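Local coordinates for protein endoglucanase (Clostridium thermocellum, PDB 2EO7) that probably hydrolyses the beta-1,4-glucan backbone of xyloglucan and cellulose, this chain being the glycoside hydrolase family 44 module of a larger multidomain enzyme, at residues L109-Y114 and S182-P187; V202-L207 and P245-E250; G415-T420 and K445-L450. All blocks are in the same frame, centred on the assembly; numbering follows the deposited sequence. Where two conformers were deposited one is given.

Interaction 1. Residues L109-Y114 and S182-P187. With BGC (beta-D-glucopyranose), chain B.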
loop_
_atom_site.group_PDB
_atom_site.type_symbol
_atom_site.label_atom_id
_atom_site.label_comp_id
_atom_site.label_asym_id
_atom_site.label_seq_id
_atom_site.Cartn_x
_atom_site.Cartn_y
_atom_site.Cartn_z
ATOM N N LEU A 109 -0.201 10.757 -10.663
ATOM C CA LEU A 109 -0.101 11.907 -11.557
ATOM C C LEU A 109 1.369 12.313 -11.578
ATOM O O LEU A 109 2.144 11.952 -10.674
ATOM C CB LEU A 109 -0.977 13.050 -11.064
ATOM C CG LEU A 109 -2.466 12.684 -11.149
ATOM C CD1 LEU A 109 -3.275 13.859 -10.621
ATOM C CD2 LEU A 109 -2.861 12.364 -12.601
ATOM N N GLN A 110 1.743 13.086 -12.589
ATOM C CA GLN A 110 3.137 13.445 -12.795
ATOM C C GLN A 110 3.569 14.792 -12.236
ATOM O O GLN A 110 2.977 15.825 -12.546
ATOM C CB GLN A 110 3.426 13.351 -14.297
ATOM C CG GLN A 110 3.219 11.930 -14.878
ATOM C CD GLN A 110 1.793 11.386 -14.697
ATOM O OE1 GLN A 110 0.812 12.023 -15.090
ATOM N NE2 GLN A 110 1.686 10.197 -14.107
ATOM N N ALA A 111 4.615 14.778 -11.414
ATOM C CA ALA A 111 5.087 16.011 -10.806
ATOM C C ALA A 111 6.592 16.260 -10.885
ATOM O O ALA A 111 7.035 17.386 -10.655
ATOM C CB ALA A 111 4.624 16.067 -9.346
ATOM N N ALA A 112 7.383 15.236 -11.204
ATOM C CA ALA A 112 8.833 15.435 -11.283
ATOM C C ALA A 112 9.140 16.572 -12.249
ATOM O O ALA A 112 10.142 17.267 -12.089
ATOM C CB ALA A 112 9.547 14.152 -11.709
ATOM N N GLY A 113 8.292 16.766 -13.258
ATOM C CA GLY A 113 8.503 17.905 -14.131
ATOM C C GLY A 113 8.307 17.746 -15.622
ATOM O O GLY A 113 7.890 18.696 -16.290
ATOM N N TYR A 114 8.622 16.568 -16.137
ATOM C CA TYR A 114 8.524 16.290 -17.563
ATOM C C TYR A 114 8.058 14.871 -17.785
ATOM O O TYR A 114 8.197 14.019 -16.906
ATOM C CB TYR A 114 9.895 16.445 -18.210
ATOM C CG TYR A 114 10.432 17.838 -18.121
ATOM C CD1 TYR A 114 10.193 18.755 -19.140
ATOM C CD2 TYR A 114 11.132 18.262 -16.990
ATOM C CE1 TYR A 114 10.633 20.081 -19.033
ATOM C CE2 TYR A 114 11.575 19.581 -16.870
ATOM C CZ TYR A 114 11.314 20.481 -17.897
ATOM O OH TYR A 114 11.712 21.792 -17.776
ATOM N N SER A 182 -2.135 10.137 -6.832
ATOM C CA SER A 182 -0.890 10.258 -6.084
ATOM C C SER A 182 -0.016 11.342 -6.676
ATOM O O SER A 182 0.037 11.509 -7.900
ATOM C CB SER A 182 -0.118 8.931 -6.127
ATOM O OG SER A 182 1.134 9.054 -5.462
ATOM N N ILE A 183 0.661 12.089 -5.809
ATOM C CA ILE A 183 1.570 13.139 -6.251
ATOM C C ILE A 183 2.870 12.435 -6.659
ATOM O O ILE A 183 3.815 12.338 -5.872
ATOM C CB ILE A 183 1.892 14.143 -5.109
ATOM C CG1 ILE A 183 0.600 14.739 -4.537
ATOM C CG2 ILE A 183 2.810 15.258 -5.631
ATOM C CD1 ILE A 183 -0.215 15.551 -5.524
ATOM N N ASP A 184 2.894 11.920 -7.883
ATOM C CA ASP A 184 4.060 11.228 -8.417
ATOM C C ASP A 184 4.496 10.009 -7.575
ATOM O O ASP A 184 3.667 9.372 -6.904
ATOM C CB ASP A 184 5.214 12.241 -8.612
ATOM C CG ASP A 184 6.175 11.849 -9.739
ATOM O OD1 ASP A 184 6.956 10.884 -9.555
ATOM O OD2 ASP A 184 6.155 12.507 -10.813
ATOM N N ASN A 185 5.786 9.690 -7.622
ATOM C CA ASN A 185 6.326 8.494 -6.959
ATOM C C ASN A 185 7.753 8.724 -6.450
ATOM O O ASN A 185 8.607 9.168 -7.207
ATOM C CB ASN A 185 6.379 7.350 -7.991
ATOM C CG ASN A 185 6.883 6.029 -7.408
ATOM O OD1 ASN A 185 6.189 5.393 -6.632
ATOM N ND2 ASN A 185 8.096 5.615 -7.793
ATOM N N GLU A 186 7.997 8.416 -5.179
ATOM C CA GLU A 186 9.343 8.505 -4.588
ATOM C C GLU A 186 10.155 9.717 -5.028
ATOM O O GLU A 186 11.210 9.584 -5.662
ATOM C CB GLU A 186 10.099 7.203 -4.902
ATOM C CG GLU A 186 9.325 5.964 -4.387
ATOM C CD GLU A 186 10.062 4.642 -4.537
ATOM O OE1 GLU A 186 11.091 4.583 -5.264
ATOM O OE2 GLU A 186 9.593 3.650 -3.915
ATOM N N PRO A 187 9.695 10.922 -4.655
ATOM C CA PRO A 187 10.379 12.164 -5.021
ATOM C C PRO A 187 11.832 12.262 -4.583
ATOM O O PRO A 187 12.657 12.819 -5.317
ATOM C CB PRO A 187 9.504 13.253 -4.398
ATOM C CG PRO A 187 8.857 12.556 -3.202
ATOM C CD PRO A 187 8.525 11.189 -3.792
HETATM C C2 BGC B . 8.853 1.589 -6.648
HETATM C C3 BGC B . 9.039 0.634 -7.835
HETATM C C4 BGC B . 10.272 -0.257 -7.644
HETATM C C5 BGC B . 9.968 -0.813 -6.264
HETATM C C6 BGC B . 10.903 -2.001 -6.003
HETATM C C1 BGC B . 10.055 1.577 -5.699
HETATM O O1 BGC B . 11.347 2.077 -6.065
HETATM O O2 BGC B . 8.329 2.890 -6.926
HETATM O O3 BGC B . 8.939 1.240 -9.125
HETATM O O4 BGC B . 10.271 -1.336 -8.612
HETATM O O5 BGC B . 10.138 0.210 -5.247
HETATM O O6 BGC B . 10.311 -2.923 -5.082
#
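Asp184 reaches across to 109-114 and takes two consecutive backbone amides on one carboxylate oxygen. Ala111 N comes to Asp184 OD2 at 2.8 Å on the anti lone pair, nearly straight at 171°. Ala112 N meets the same OD2 at 3.0 Å from above the carboxylate plane, so the oxygen is gripped from two directions. The methyl of Ala111 lies against Asp184 CB and, further along, Ile183 CG2. With CG anti to the backbone N (chi1 -151°), the carboxylate of Asp184 is brought to the amides of Ala111 and Ala112.

Just before this, the two chains run as neighbouring parallel strands: Leu109 N donates to Ser182 O at 2.9 Å, while the return bond from Asp184 N to Leu109 O is weak. These are the C-terminal ends of strands 104-109 and 180-183 in the eight-stranded parallel barrel of a TIM-type fold, the end at which such enzymes carry the active site.

The second oxygen, Asp184 OD1, accepts from Asn185 N at 2.6 Å and also from Thr49 and Trp190, which fixes the rotation of the carboxylate. Ser182 OG binds Asp184 O at 2.9 Å, just past the end of the strand. Beyond it, Asn185 ND2 donates to glucose O2 at 2.9 Å, and the anomeric hydroxyl O1 gives a hydrogen bond to Glu186 OE1 at 2.6 Å. In the next shell, Arg42 holds Asn185 OD1 and His283 ND1 pairs with Glu186 OE2.

Interaction 2. Residues V202-L207 and P245-E250; sequences VTAKEL and PDWGTE
The start of helix 204-221 is closed by an aspartate from another part of the chain: Asp246, itself at the N-cap position of the short helix 247-250, sets its carboxylate across the first amides of the longer helix. Ala204 N donates to Asp246 OD1 at 2.8 Å and Lys205 N to Asp246 OD2 at 3.0 Å, each oxygen accepting on its syn lone pair, so the carboxylate bridges two successive N-H groups like a fork. Both bonds are fairly straight, 161° and 165°. CG of Asp246 stands between its own backbone N and carbonyl carbon (chi1 64°), and this turns the acid out of its own helix toward the other one.

The side chain of Lys205 then folds back over the same acid. Bends at chi3 and chi4 return its ammonium to Asp246 OD2, a 2.7 Å salt bridge on the anti lone pair, leaving OD2 held by the amide and the side chain of one residue. The positive end of the helix dipole and the lysine would both be expected to stabilise the charged carboxylate. Lys205 CG rests 3.4 Å from Glu250 CD, the two side chains crossing at about a right angle; Tyr260 holds Glu250 OE1. A water joins Lys205 NZ, Thr249 OG1 and Glu250 OE2.

On the apolar side, Ala204 CB touches Glu250 CB and meets the edge of the Trp247 indole. Separately, Pro245 CD lies 3.4 Å from Val202 O. Thr203 OG1 meanwhile accepts from Glu206 N at 3.0 Å. The Thr203 N-cap and the carboxylate of Asp246, brought from a distant part of the chain, between them take the first three amides of helix 204-221, an N-terminal capping arrangement.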
loop_
_atom_site.group_PDB
_atom_site.type_symbol
_atom_site.label_atom_id
_atom_site.label_comp_id
_atom_site.label_asym_id
_atom_site.label_seq_id
_atom_site.Cartn_x
_atom_site.Cartn_y
_atom_site.Cartn_z
ATOM N N VAL A 202 15.671 16.607 -5.075
ATOM C CA VAL A 202 14.491 17.383 -4.728
ATOM C C VAL A 202 14.648 18.118 -3.396
ATOM O O VAL A 202 15.238 17.599 -2.448
ATOM C CB VAL A 202 13.239 16.470 -4.657
ATOM C CG1 VAL A 202 13.297 15.586 -3.410
ATOM C CG2 VAL A 202 11.963 17.322 -4.677
ATOM N N THR A 203 14.129 19.339 -3.326
ATOM C CA THR A 203 14.198 20.086 -2.076
ATOM C C THR A 203 12.866 19.952 -1.354
ATOM O O THR A 203 11.839 19.644 -1.968
ATOM C CB THR A 203 14.470 21.585 -2.312
ATOM O OG1 THR A 203 13.414 22.143 -3.107
ATOM C CG2 THR A 203 15.816 21.776 -3.029
ATOM N N ALA A 204 12.878 20.174 -0.046
ATOM C CA ALA A 204 11.645 20.103 0.728
ATOM C C ALA A 204 10.683 21.182 0.218
ATOM O O ALA A 204 9.487 20.937 0.043
ATOM C CB ALA A 204 11.951 20.320 2.223
ATOM N N LYS A 205 11.211 22.380 -0.032
ATOM C CA LYS A 205 10.372 23.472 -0.514
ATOM C C LYS A 205 9.729 23.133 -1.855
ATOM O O LYS A 205 8.543 23.384 -2.058
ATOM C CB LYS A 205 11.186 24.762 -0.649
ATOM C CG LYS A 205 11.522 25.424 0.684
ATOM C CD LYS A 205 12.198 26.794 0.473
ATOM C CE LYS A 205 13.458 26.679 -0.387
ATOM N NZ LYS A 205 14.487 25.757 0.173
ATOM N N GLU A 206 10.514 22.561 -2.761
ATOM C CA GLU A 206 10.005 22.192 -4.079
ATOM C C GLU A 206 8.877 21.176 -3.955
ATOM O O GLU A 206 7.834 21.304 -4.607
ATOM C CB GLU A 206 11.105 21.565 -4.939
ATOM C CG GLU A 206 10.604 21.035 -6.275
ATOM C CD GLU A 206 11.600 20.108 -6.949
ATOM O OE1 GLU A 206 12.777 20.098 -6.517
ATOM O OE2 GLU A 206 11.207 19.394 -7.905
ATOM N N LEU A 207 9.088 20.157 -3.126
ATOM C CA LEU A 207 8.068 19.122 -2.986
ATOM C C LEU A 207 6.759 19.684 -2.438
ATOM O O LEU A 207 5.684 19.330 -2.924
ATOM C CB LEU A 207 8.590 17.973 -2.115
ATOM C CG LEU A 207 7.659 16.769 -1.948
ATOM C CD1 LEU A 207 7.244 16.236 -3.334
ATOM C CD2 LEU A 207 8.378 15.680 -1.154
ATOM N N PRO A 245 18.649 19.009 0.082
ATOM C CA PRO A 245 19.544 20.171 0.133
ATOM C C PRO A 245 19.149 21.290 1.085
ATOM O O PRO A 245 20.020 21.962 1.632
ATOM C CB PRO A 245 19.589 20.648 -1.322
ATOM C CG PRO A 245 19.323 19.411 -2.103
ATOM C CD PRO A 245 18.258 18.709 -1.307
ATOM N N ASP A 246 17.848 21.490 1.284
ATOM C CA ASP A 246 17.376 22.554 2.157
ATOM C C ASP A 246 16.815 22.078 3.502
ATOM O O ASP A 246 16.242 22.867 4.250
ATOM C CB ASP A 246 16.309 23.391 1.420
ATOM C CG ASP A 246 15.058 22.585 1.072
ATOM O OD1 ASP A 246 15.112 21.340 1.112
ATOM O OD2 ASP A 246 14.024 23.204 0.742
ATOM N N TRP A 247 16.995 20.803 3.827
ATOM C CA TRP A 247 16.448 20.296 5.080
ATOM C C TRP A 247 17.062 20.951 6.311
ATOM O O TRP A 247 16.410 21.050 7.348
ATOM C CB TRP A 247 16.595 18.773 5.147
ATOM C CG TRP A 247 15.917 18.160 6.347
ATOM C CD1 TRP A 247 16.505 17.382 7.313
ATOM C CD2 TRP A 247 14.539 18.292 6.721
ATOM N NE1 TRP A 247 15.576 17.028 8.263
ATOM C CE2 TRP A 247 14.362 17.571 7.926
ATOM C CE3 TRP A 247 13.432 18.954 6.156
ATOM C CZ2 TRP A 247 13.125 17.490 8.580
ATOM C CZ3 TRP A 247 12.197 18.869 6.813
ATOM C CH2 TRP A 247 12.060 18.144 8.007
ATOM N N GLY A 248 18.302 21.418 6.193
ATOM C CA GLY A 248 18.950 22.064 7.325
ATOM C C GLY A 248 18.193 23.302 7.778
ATOM O O GLY A 248 18.178 23.640 8.963
ATOM N N THR A 249 17.565 23.987 6.827
ATOM C CA THR A 249 16.795 25.183 7.126
ATOM C C THR A 249 15.308 24.877 7.288
ATOM O O THR A 249 14.700 25.212 8.307
ATOM C CB THR A 249 16.981 26.244 6.016
ATOM O OG1 THR A 249 16.777 25.637 4.733
ATOM C CG2 THR A 249 18.385 26.814 6.059
ATOM N N GLU A 250 14.723 24.221 6.294
ATOM C CA GLU A 250 13.301 23.892 6.348
ATOM C C GLU A 250 12.927 23.009 7.532
ATOM O O GLU A 250 11.853 23.170 8.117
ATOM C CB GLU A 250 12.882 23.195 5.054
ATOM C CG GLU A 250 12.931 24.102 3.849
ATOM C CD GLU A 250 12.099 25.346 4.062
ATOM O OE1 GLU A 250 10.873 25.217 4.283
ATOM O OE2 GLU A 250 12.672 26.453 4.014
HETATM O O HOH W 1 14.989 26.910 3.011
#

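Interaction 3. Residues G415-T420 and K445-L450; sequences GKFGDT and KLHIIL
The imidazole of His447 has the backbone of the 415-420 loop over one face: Phe417 C and Gly418 N lie there, with Gly418 N 3.7 Å above the plane and displaced toward the ring's rim. Lys416 O approaches the same ring obliquely, 3.2 Å from His447 CE1. The phenyl ring of Phe417 has Ile448 N at its edge, near the ring plane, and receives His447 CB and Ile449 CG1 at oblique angles.

Phe417 and Ile449 make the main apolar contact, with Phe417 CE1 3.4 Å from Ile449 CG1 and the side chains crossing at a slant. From the opposite side of the ring plane, His447 CB comes obliquely to Phe417 CD1, at 3.7 Å. Phe417 and His447 slide past one another in opposite directions, the phenyl meeting Ile449 and the imidazole reaching Lys416 O. The phenyl gets there with CG anti to the backbone N (chi1 -166°), swung beside the carbonyl carbon. His447 takes the other course, its CG beside the backbone N (chi1 -70°).

His447 ND1 is hydrogen-bonded to His511 NE2 of strand 508-514. Tyr407, from helix 398-408, meets the Phe417 ring edge-to-face, and Tyr435 and Ser437 of strand 432-439 also touch that ring. The contact is made by packing, of side chain on side chain and of the imidazole on the loop backbone: a connecting loop laid over one face of the beta domain, built mostly of C-terminal strands with strand 8-22 added, and largely antiparallel, which accompanies the catalytic barrel as in other family 44 enzymes.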
loop_
_atom_site.group_PDB
_atom_site.type_symbol
_atom_site.label_atom_id
_atom_site.label_comp_id
_atom_site.label_asym_id
_atom_site.label_seq_id
_atom_site.Cartn_x
_atom_site.Cartn_y
_atom_site.Cartn_z
ATOM N N GLY A 415 -16.158 -15.086 0.350
ATOM C CA GLY A 415 -16.162 -14.970 1.804
ATOM C C GLY A 415 -15.004 -14.088 2.231
ATOM O O GLY A 415 -13.894 -14.243 1.726
ATOM N N LYS A 416 -15.249 -13.161 3.148
ATOM C CA LYS A 416 -14.181 -12.267 3.573
ATOM C C LYS A 416 -14.184 -11.978 5.071
ATOM O O LYS A 416 -15.169 -12.207 5.774
ATOM C CB LYS A 416 -14.272 -10.956 2.792
ATOM C CG LYS A 416 -15.570 -10.196 3.001
ATOM C CD LYS A 416 -15.626 -8.986 2.066
ATOM C CE LYS A 416 -16.817 -8.092 2.371
ATOM N NZ LYS A 416 -18.105 -8.810 2.188
ATOM N N PHE A 417 -13.052 -11.482 5.552
ATOM C CA PHE A 417 -12.894 -11.117 6.952
ATOM C C PHE A 417 -13.900 -10.000 7.246
ATOM O O PHE A 417 -14.286 -9.261 6.340
ATOM C CB PHE A 417 -11.462 -10.608 7.144
ATOM C CG PHE A 417 -11.015 -10.495 8.572
ATOM C CD1 PHE A 417 -10.995 -11.613 9.418
ATOM C CD2 PHE A 417 -10.511 -9.279 9.046
ATOM C CE1 PHE A 417 -10.471 -11.521 10.723
ATOM C CE2 PHE A 417 -9.982 -9.175 10.346
ATOM C CZ PHE A 417 -9.964 -10.306 11.186
ATOM N N GLY A 418 -14.308 -9.874 8.505
ATOM C CA GLY A 418 -15.249 -8.824 8.885
ATOM C C GLY A 418 -14.633 -7.448 8.675
ATOM O O GLY A 418 -13.401 -7.312 8.616
ATOM N N ASP A 419 -15.479 -6.425 8.569
ATOM C CA ASP A 419 -14.995 -5.073 8.343
ATOM C C ASP A 419 -14.937 -4.220 9.614
ATOM O O ASP A 419 -14.666 -3.023 9.549
ATOM C CB ASP A 419 -15.851 -4.389 7.265
ATOM C CG ASP A 419 -17.317 -4.332 7.639
ATOM O OD1 ASP A 419 -17.696 -4.913 8.678
ATOM O OD2 ASP A 419 -18.093 -3.695 6.897
ATOM N N THR A 420 -15.204 -4.833 10.766
ATOM C CA THR A 420 -15.122 -4.132 12.050
ATOM C C THR A 420 -14.190 -4.908 12.983
ATOM O O THR A 420 -14.485 -6.027 13.390
ATOM C CB THR A 420 -16.537 -3.975 12.707
ATOM O OG1 THR A 420 -17.350 -3.154 11.864
ATOM C CG2 THR A 420 -16.443 -3.316 14.092
ATOM N N LYS A 445 -21.634 -13.301 13.550
ATOM C CA LYS A 445 -20.567 -14.104 12.952
ATOM C C LYS A 445 -19.253 -13.456 13.363
ATOM O O LYS A 445 -19.051 -12.266 13.126
ATOM C CB LYS A 445 -20.687 -14.141 11.429
ATOM C CG LYS A 445 -21.889 -14.963 10.954
ATOM C CD LYS A 445 -21.914 -15.055 9.443
ATOM C CE LYS A 445 -23.057 -15.933 8.959
ATOM N NZ LYS A 445 -22.988 -16.092 7.475
ATOM N N LEU A 446 -18.389 -14.229 14.012
ATOM C CA LEU A 446 -17.111 -13.718 14.480
ATOM C C LEU A 446 -15.993 -14.335 13.668
ATOM O O LEU A 446 -15.864 -15.559 13.607
ATOM C CB LEU A 446 -16.936 -14.028 15.973
ATOM C CG LEU A 446 -15.582 -13.709 16.621
ATOM C CD1 LEU A 446 -15.270 -12.192 16.538
ATOM C CD2 LEU A 446 -15.620 -14.158 18.084
ATOM N N HIS A 447 -15.199 -13.474 13.035
ATOM C CA HIS A 447 -14.084 -13.897 12.197
ATOM C C HIS A 447 -12.771 -13.790 12.962
ATOM O O HIS A 447 -12.524 -12.805 13.646
ATOM C CB HIS A 447 -14.015 -13.012 10.944
ATOM C CG HIS A 447 -15.145 -13.232 9.981
ATOM N ND1 HIS A 447 -15.005 -13.970 8.828
ATOM C CD2 HIS A 447 -16.434 -12.812 10.005
ATOM C CE1 HIS A 447 -16.158 -13.997 8.180
ATOM N NE2 HIS A 447 -17.042 -13.301 8.873
ATOM N N ILE A 448 -11.939 -14.822 12.853
ATOM C CA ILE A 448 -10.656 -14.823 13.533
ATOM C C ILE A 448 -9.553 -15.285 12.587
ATOM O O ILE A 448 -9.677 -16.343 11.975
ATOM C CB ILE A 448 -10.659 -15.786 14.751
ATOM C CG1 ILE A 448 -11.797 -15.435 15.718
ATOM C CG2 ILE A 448 -9.323 -15.702 15.476
ATOM C CD1 ILE A 448 -12.074 -16.525 16.765
ATOM N N ILE A 449 -8.522 -14.462 12.413
ATOM C CA ILE A 449 -7.367 -14.884 11.629
ATOM C C ILE A 449 -6.395 -15.352 12.723
ATOM O O ILE A 449 -6.061 -14.593 13.636
ATOM C CB ILE A 449 -6.714 -13.720 10.848
ATOM C CG1 ILE A 449 -7.693 -13.157 9.812
ATOM C CG2 ILE A 449 -5.420 -14.201 10.193
ATOM C CD1 ILE A 449 -8.025 -14.088 8.672
ATOM N N LEU A 450 -5.971 -16.608 12.648
ATOM C CA LEU A 450 -5.062 -17.175 13.643
ATOM C C LEU A 450 -3.815 -17.662 12.939
ATOM O O LEU A 450 -3.886 -18.524 12.063
ATOM C CB LEU A 450 -5.745 -18.340 14.376
ATOM C CG LEU A 450 -4.893 -19.112 15.382
ATOM C CD1 LEU A 450 -4.530 -18.213 16.556
ATOM C CD2 LEU A 450 -5.669 -20.332 15.845
#

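Along the chain the three contacts come in series, each closing before the next opens. Interactions 1 and 2 are close neighbours in the barrel, with centres 16 Å apart, and they touch: Pro187 packs on Val202 and Leu207, linking the strand end near the sugar to the start of helix 204-221. That helix also lies against Leu109 and Ile183 of interaction 1. Interaction 3 belongs to the beta domain across the molecule's centre, its centre 37 Å from that of interaction 1 and 44 Å from that of interaction 2. Of the three, interaction 1 meets the sugar, interaction 2 lies further out on the same barrel, while interaction 3 lies in the separate beta domain, where the loop leads into strand 420-426.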